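PDB 1L1L: ribonucleoside triphosphate reductase from Lactobacillus leichmannii, which catalyses the B12-dependent reduction of ribonucleoside triphosphates to 2'-deoxyribonucleotides, working as an allosterically regulated monomer. Local coordinates for residues D13-S18 / L88-G93; D256-P259 / I264-F267; T501-K506 / L664-R669. All coordinates share one frame; numbering follows the deposited sequence.

Contact 1: D13-S18 / L88-G93; sequences DRVKAS and LIYGLG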
# COMPACT_ATOMS: atom_id res chain seq x y z
N ASP A 13 -22.36 -22.89 5.49
CA ASP A 13 -23.56 -23.12 4.68
C ASP A 13 -24.73 -22.26 5.15
O ASP A 13 -25.54 -21.82 4.34
CB ASP A 13 -23.98 -24.59 4.73
CG ASP A 13 -23.01 -25.50 4.03
OD1 ASP A 13 -22.57 -25.16 2.91
OD2 ASP A 13 -22.69 -26.57 4.59
N ARG A 14 -24.81 -22.02 6.45
CA ARG A 14 -25.89 -21.21 7.02
C ARG A 14 -25.72 -19.75 6.61
O ARG A 14 -26.69 -19.07 6.25
CB ARG A 14 -25.88 -21.34 8.55
CG ARG A 14 -27.25 -21.60 9.17
CD ARG A 14 -27.15 -22.61 10.32
NE ARG A 14 -26.33 -22.12 11.43
CZ ARG A 14 -25.37 -22.83 12.02
NH1 ARG A 14 -25.11 -24.07 11.62
NH2 ARG A 14 -24.67 -22.30 13.02
N VAL A 15 -24.49 -19.26 6.66
CA VAL A 15 -24.22 -17.88 6.28
C VAL A 15 -24.51 -17.70 4.80
O VAL A 15 -25.16 -16.73 4.39
CB VAL A 15 -22.75 -17.51 6.56
CG1 VAL A 15 -22.42 -16.15 5.96
CG2 VAL A 15 -22.50 -17.50 8.05
N LYS A 16 -24.03 -18.65 4.00
CA LYS A 16 -24.23 -18.63 2.55
C LYS A 16 -25.72 -18.66 2.20
O LYS A 16 -26.15 -18.13 1.18
CB LYS A 16 -23.53 -19.82 1.90
CG LYS A 16 -22.02 -19.83 2.06
CD LYS A 16 -21.39 -21.14 1.60
CE LYS A 16 -21.65 -21.42 0.13
NZ LYS A 16 -21.06 -22.72 -0.30
N ALA A 17 -26.51 -19.28 3.07
CA ALA A 17 -27.94 -19.39 2.84
C ALA A 17 -28.69 -18.10 3.13
O ALA A 17 -29.69 -17.80 2.47
CB ALA A 17 -28.52 -20.54 3.68
N SER A 18 -28.21 -17.33 4.09
CA SER A 18 -28.87 -16.08 4.49
C SER A 18 -28.15 -14.78 4.13
O SER A 18 -28.74 -13.70 4.20
CB SER A 18 -29.11 -16.10 6.00
OG SER A 18 -27.89 -16.31 6.69
N LEU A 88 -19.60 -10.77 8.46
CA LEU A 88 -19.35 -9.38 8.08
C LEU A 88 -18.57 -9.26 6.77
O LEU A 88 -18.97 -8.52 5.86
CB LEU A 88 -18.57 -8.68 9.19
CG LEU A 88 -18.13 -7.25 8.90
CD1 LEU A 88 -19.34 -6.35 8.68
CD2 LEU A 88 -17.29 -6.74 10.07
N ILE A 89 -17.46 -9.98 6.69
CA ILE A 89 -16.60 -9.96 5.52
C ILE A 89 -17.24 -10.65 4.33
O ILE A 89 -17.18 -10.13 3.21
CB ILE A 89 -15.24 -10.63 5.83
CG1 ILE A 89 -14.55 -9.86 6.97
CG2 ILE A 89 -14.35 -10.62 4.58
CD1 ILE A 89 -13.33 -10.56 7.51
N TYR A 90 -17.86 -11.80 4.55
CA TYR A 90 -18.51 -12.53 3.46
C TYR A 90 -19.51 -11.64 2.76
O TYR A 90 -19.67 -11.72 1.53
CB TYR A 90 -19.26 -13.76 4.01
CG TYR A 90 -19.94 -14.60 2.95
CD1 TYR A 90 -19.21 -15.45 2.11
CD2 TYR A 90 -21.33 -14.54 2.76
CE1 TYR A 90 -19.84 -16.21 1.12
CE2 TYR A 90 -21.96 -15.29 1.77
CZ TYR A 90 -21.22 -16.12 0.95
OH TYR A 90 -21.85 -16.84 -0.04
N GLY A 91 -20.19 -10.80 3.54
CA GLY A 91 -21.18 -9.90 3.00
C GLY A 91 -20.58 -8.65 2.38
O GLY A 91 -21.29 -7.84 1.78
N LEU A 92 -19.27 -8.49 2.56
CA LEU A 92 -18.55 -7.34 2.01
C LEU A 92 -18.88 -6.00 2.66
O LEU A 92 -18.66 -4.94 2.06
CB LEU A 92 -18.76 -7.26 0.49
CG LEU A 92 -18.05 -8.38 -0.28
CD1 LEU A 92 -18.44 -8.32 -1.76
CD2 LEU A 92 -16.53 -8.23 -0.12
N GLY A 93 -19.39 -6.05 3.88
CA GLY A 93 -19.71 -4.82 4.58
C GLY A 93 -18.43 -4.21 5.15
O GLY A 93 -18.39 -3.05 5.54
O HOH W 1 -24.65 -16.33 -0.68

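Contact 2: D256-P259 / I264-F267; sequences DIRP and IHGF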
# COMPACT_ATOMS: atom_id res chain seq x y z
N ASP A 256 23.60 -19.79 -8.40
CA ASP A 256 22.52 -20.58 -7.78
C ASP A 256 21.15 -19.93 -7.85
O ASP A 256 20.15 -20.58 -7.57
CB ASP A 256 22.85 -20.89 -6.33
CG ASP A 256 23.99 -21.88 -6.19
OD1 ASP A 256 24.06 -22.79 -7.04
OD2 ASP A 256 24.80 -21.75 -5.24
N ILE A 257 21.11 -18.65 -8.20
CA ILE A 257 19.82 -17.97 -8.27
C ILE A 257 18.92 -18.66 -9.30
O ILE A 257 19.34 -18.90 -10.43
CB ILE A 257 19.99 -16.49 -8.64
CG1 ILE A 257 20.95 -15.82 -7.67
CG2 ILE A 257 18.64 -15.79 -8.61
CD1 ILE A 257 20.59 -16.00 -6.21
N ARG A 258 17.69 -18.97 -8.89
CA ARG A 258 16.74 -19.63 -9.78
C ARG A 258 16.39 -18.77 -10.98
O ARG A 258 16.26 -17.56 -10.88
CB ARG A 258 15.46 -19.98 -9.01
CG ARG A 258 14.57 -18.79 -8.72
CD ARG A 258 13.48 -19.14 -7.71
NE ARG A 258 14.06 -19.62 -6.46
CZ ARG A 258 13.38 -19.78 -5.34
NH1 ARG A 258 12.08 -19.50 -5.29
NH2 ARG A 258 13.99 -20.23 -4.25
N PRO A 259 16.19 -19.41 -12.14
CA PRO A 259 15.85 -18.74 -13.39
C PRO A 259 14.48 -18.08 -13.43
O PRO A 259 13.66 -18.25 -12.53
CB PRO A 259 15.97 -19.85 -14.42
CG PRO A 259 15.52 -21.06 -13.65
CD PRO A 259 16.25 -20.87 -12.33
N ILE A 264 7.91 -19.57 -7.11
CA ILE A 264 8.28 -18.86 -5.90
C ILE A 264 7.22 -19.05 -4.82
O ILE A 264 6.05 -19.31 -5.11
CB ILE A 264 8.47 -17.34 -6.13
CG1 ILE A 264 7.20 -16.73 -6.73
CG2 ILE A 264 9.68 -17.10 -7.03
CD1 ILE A 264 7.25 -15.22 -6.87
N HIS A 265 7.64 -18.89 -3.57
CA HIS A 265 6.77 -19.05 -2.41
C HIS A 265 6.21 -17.72 -1.90
O HIS A 265 6.97 -16.82 -1.54
CB HIS A 265 7.55 -19.76 -1.29
CG HIS A 265 9.04 -19.77 -1.49
ND1 HIS A 265 9.64 -20.41 -2.56
CD2 HIS A 265 10.05 -19.26 -0.75
CE1 HIS A 265 10.96 -20.28 -2.46
NE2 HIS A 265 11.22 -19.58 -1.37
N GLY A 266 4.89 -17.59 -1.89
CA GLY A 266 4.27 -16.37 -1.40
C GLY A 266 3.69 -15.44 -2.44
O GLY A 266 3.28 -14.32 -2.12
N PHE A 267 3.64 -15.91 -3.68
CA PHE A 267 3.09 -15.10 -4.77
C PHE A 267 2.53 -15.99 -5.86
O PHE A 267 3.01 -17.11 -6.07
CB PHE A 267 4.19 -14.20 -5.36
CG PHE A 267 4.69 -13.14 -4.41
CD1 PHE A 267 3.85 -12.12 -3.98
CD2 PHE A 267 6.01 -13.18 -3.95
CE1 PHE A 267 4.31 -11.14 -3.09
CE2 PHE A 267 6.48 -12.21 -3.06
CZ PHE A 267 5.63 -11.18 -2.64

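Contact 3: T501-K506 / L664-R669; sequences THEAIK and LLRQYR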
# COMPACT_ATOMS: atom_id res chain seq x y z
N THR A 501 -2.23 35.60 9.38
CA THR A 501 -2.06 36.73 8.48
C THR A 501 -3.32 37.57 8.32
O THR A 501 -3.27 38.65 7.74
CB THR A 501 -1.62 36.26 7.09
OG1 THR A 501 -2.64 35.43 6.52
CG2 THR A 501 -0.31 35.48 7.18
N HIS A 502 -4.45 37.07 8.82
CA HIS A 502 -5.72 37.79 8.72
C HIS A 502 -6.18 37.89 7.26
O HIS A 502 -7.10 38.64 6.95
CB HIS A 502 -5.57 39.19 9.32
CG HIS A 502 -5.08 39.18 10.73
ND1 HIS A 502 -3.88 39.76 11.11
CD2 HIS A 502 -5.60 38.64 11.86
CE1 HIS A 502 -3.69 39.58 12.40
NE2 HIS A 502 -4.72 38.90 12.88
N GLU A 503 -5.53 37.14 6.38
CA GLU A 503 -5.89 37.13 4.97
C GLU A 503 -7.33 36.63 4.82
O GLU A 503 -7.72 35.64 5.44
CB GLU A 503 -4.94 36.22 4.20
CG GLU A 503 -5.38 35.88 2.78
CD GLU A 503 -4.38 35.01 2.05
OE1 GLU A 503 -3.95 33.99 2.64
OE2 GLU A 503 -4.03 35.33 0.90
N ALA A 504 -8.11 37.31 3.99
CA ALA A 504 -9.49 36.91 3.76
C ALA A 504 -9.48 35.59 2.98
O ALA A 504 -8.77 35.44 2.00
CB ALA A 504 -10.23 37.99 2.97
N ILE A 505 -10.28 34.63 3.44
CA ILE A 505 -10.36 33.33 2.79
C ILE A 505 -11.77 32.75 2.86
O ILE A 505 -12.63 33.23 3.61
CB ILE A 505 -9.40 32.33 3.46
CG1 ILE A 505 -9.72 32.25 4.95
CG2 ILE A 505 -7.96 32.75 3.22
CD1 ILE A 505 -8.90 31.23 5.72
N LYS A 506 -11.99 31.71 2.07
CA LYS A 506 -13.28 31.03 2.05
C LYS A 506 -13.15 29.77 2.88
O LYS A 506 -12.38 28.87 2.54
CB LYS A 506 -13.66 30.67 0.61
CG LYS A 506 -13.99 31.86 -0.27
CD LYS A 506 -15.29 32.50 0.18
CE LYS A 506 -15.78 33.53 -0.82
NZ LYS A 506 -17.20 33.89 -0.53
N LEU A 664 -4.41 27.15 -1.29
CA LEU A 664 -5.04 26.14 -0.46
C LEU A 664 -4.04 25.41 0.42
O LEU A 664 -4.35 25.07 1.56
CB LEU A 664 -5.83 25.16 -1.35
CG LEU A 664 -7.10 25.82 -1.90
CD1 LEU A 664 -7.62 25.06 -3.12
CD2 LEU A 664 -8.15 25.89 -0.80
N LEU A 665 -2.84 25.17 -0.09
CA LEU A 665 -1.83 24.51 0.73
C LEU A 665 -1.55 25.39 1.95
O LEU A 665 -1.42 24.90 3.08
CB LEU A 665 -0.54 24.28 -0.07
CG LEU A 665 -0.62 23.17 -1.12
CD1 LEU A 665 0.56 23.23 -2.09
CD2 LEU A 665 -0.68 21.82 -0.39
N ARG A 666 -1.46 26.70 1.73
CA ARG A 666 -1.21 27.61 2.84
C ARG A 666 -2.41 27.62 3.78
O ARG A 666 -2.26 27.54 5.00
CB ARG A 666 -0.93 29.03 2.33
CG ARG A 666 0.34 29.16 1.49
CD ARG A 666 0.85 30.60 1.49
NE ARG A 666 -0.20 31.57 1.21
CZ ARG A 666 -0.75 31.75 0.01
NH1 ARG A 666 -0.34 31.04 -1.03
NH2 ARG A 666 -1.72 32.65 -0.15
N GLN A 667 -3.60 27.71 3.21
CA GLN A 667 -4.80 27.76 4.03
C GLN A 667 -4.92 26.61 5.03
O GLN A 667 -5.31 26.82 6.17
CB GLN A 667 -6.06 27.79 3.16
CG GLN A 667 -7.30 28.16 3.96
CD GLN A 667 -8.57 28.15 3.14
OE1 GLN A 667 -8.57 28.46 1.94
NE2 GLN A 667 -9.69 27.80 3.79
N TYR A 668 -4.59 25.40 4.60
CA TYR A 668 -4.71 24.25 5.49
C TYR A 668 -3.43 23.80 6.19
O TYR A 668 -3.34 22.67 6.66
CB TYR A 668 -5.33 23.07 4.72
CG TYR A 668 -6.78 23.31 4.34
CD1 TYR A 668 -7.12 23.94 3.15
CD2 TYR A 668 -7.81 22.91 5.19
CE1 TYR A 668 -8.47 24.19 2.82
CE2 TYR A 668 -9.14 23.15 4.88
CZ TYR A 668 -9.47 23.78 3.69
OH TYR A 668 -10.79 24.00 3.40
N ARG A 669 -2.45 24.70 6.29
CA ARG A 669 -1.19 24.37 6.92
C ARG A 669 -1.32 23.97 8.39
O ARG A 669 -0.38 23.42 8.97
CB ARG A 669 -0.18 25.53 6.77
CG ARG A 669 -0.56 26.82 7.49
CD ARG A 669 0.40 27.95 7.11
NE ARG A 669 0.17 29.15 7.91
CZ ARG A 669 -0.89 29.94 7.79
NH1 ARG A 669 -1.83 29.67 6.90
NH2 ARG A 669 -1.02 31.00 8.58
O HOH W 2 -11.06 27.33 0.68
O HOH W 3 -9.66 31.14 0.19

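Contact 1: D13-S18 / L88-G93
The Tyr90 ring meets helix 9-18 at a slant: Val15 CG1 and Lys16 CG both come to it obliquely, neither squarely over a face nor in the ring plane, while a water lies in that plane beside the hydroxyl. The ring also stacks with Trp48 at the start of helix 48-60. Val15 supplies the apolar half of the contact, its CG1 lying 3.7 Å from Tyr90 CD2, and the two side chains run past each other in opposite directions. Lys16 touches with the base of its chain, CG resting 3.7 Å from Tyr90 OH; the chain crosses the tyrosine at about a right angle, then bends at chi3 and carries its ammonium off toward a weak, long ion pair with Asp49.

With CG anti to the backbone N (chi1 -178°), the ring of Tyr90 is thrown outward from its own helix. Its hydroxyl thereby comes close enough to helix 9-18 for one water to join the two, 2.9 Å from Tyr90 OH and donating to Lys16 O at 3.0 Å.

The contact thus joins the C-terminal ends of two helices in the N-terminal part of the reductase. Just past the ring, Leu92 takes a positive phi of 69°, and Leu92 N and Gly93 N bond back to Ile89 O and Leu88 O, forming the Schellman motif that follows helix 72-90.

Contact 2: D256-P259 / I264-F267
Arg258 NE forms a salt bridge with Asp222 OD2, and with its guanidinium so held, Arg258 turns NH1 and NH2 toward His265. NH2 is hydrogen-bonded as well, but not by the facing segment. Arginine and histidine meet without a recognised polar bond between them: Arg258 NH1 lies 3.1 Å from His265 CE1, unusually short for a ring carbon, so the modelled orientation of the ring is doubtful; a half-turn of the imidazole would exchange CE1 with NE2. As modelled, the imidazole presents its CE1 corner between the two terminal nitrogens, Arg258 NH2 being 3.5 Å from that same CE1, with the ring and guanidinium planes turned 50° against each other.

Ile264 adds a looser touch. Its CG2 sits 3.8 Å from Arg258 NH1, near the guanidinium plane, while the rest of the side chain leads away from the arginine. The histidine reaches its place at some torsional cost, because chi1 of 16° almost eclipses CG with the backbone N. Arg258 leaves its backbone toward the other segment and runs out through an extended chi2; the bend at chi3 (58°) then sets the turn of the guanidinium. The nearest CA atoms, of Arg258 and Ile264, are 9.3 Å apart.

Both segments belong to the long loop between strand 249-253 and helix 275-289, in the range of the B12-dependent insertion domain. Asp222, the partner of Arg258, lies between strand 216-219 and helix 224-236; Arg219, at the end of that strand, pairs with Asp256; and Arg111, which His265 touches, directly follows helix 107-110. The loop is thus laid over the ends of several secondary-structure elements at the surface.

Contact 3: T501-K506 / L664-R669
Ile505 and Gln667 bring the backbones closest, their CA atoms 8.0 Å apart, where the start of strand 504-510 faces the end of helix 661-667. The strand is the second arm of an antiparallel beta-hairpin with 490-497; the helix lies in the beta-alpha-beta connection between the adjacent parallel strands 650-653 and 674-679, probably part of the 10-stranded alpha-beta barrel. Gln667 spans the gap with a nearly straight chain, CG anti to the backbone N (chi1 -167°), and its NE2 donates to Lys506 O at 3.2 Å. This bond is moderately bent, 150° at the hydrogen, and the donor stands above the carbonyl plane.

One water donates both to Lys506 O (2.8 Å) and to Gln667 OE1 (3.0 Å), while another accepts from Lys506 N and donates weakly to Gln667 OE1. The C=O of Lys506 thus meets the Gln667 amide directly and through water, its N-H only through a weak water link, while its ammonium turns to Asp495 on the other arm of the hairpin. The Ile505 and Gln667 side chains approach from opposite directions, Ile505 CD1 ending 3.9 Å from Gln667 CG.

Toward the turn, Glu503 OE2 lies in the plane of the Arg666 guanidinium, at its edge, but the ion pair is long, 3.7 Å to Arg666 NH2; the stronger partner of Arg666 is Glu662. Arg669 reaches the hairpin's turn through NH2, which binds Asp498 and Glu500. Its NH1 turns back onto the helix end, donating to Arg666 O at 2.9 Å from the carbonyl face opposite Arg669 N.

How the contacts relate
From the N terminus the three contacts follow in series, with none nested in or crossing another. Contact 1 closes a loop of 69 residues, about half of them helical, bringing helix 72-90 back to helix 9-18. Contact 2 is the most local, closing a loop with four intervening residues between strand 249-253 and helix 275-289. Contact 3 spans 157 residues and ties the hairpin of strands 490-497 and 504-510 to a helix between two strands of the large mixed sheet. They are far apart: the centres of contacts 1 and 2 lie about 37 Å from each other, and those of contacts 2 and 3, on opposite sides of the molecule's centre, about 53 Å.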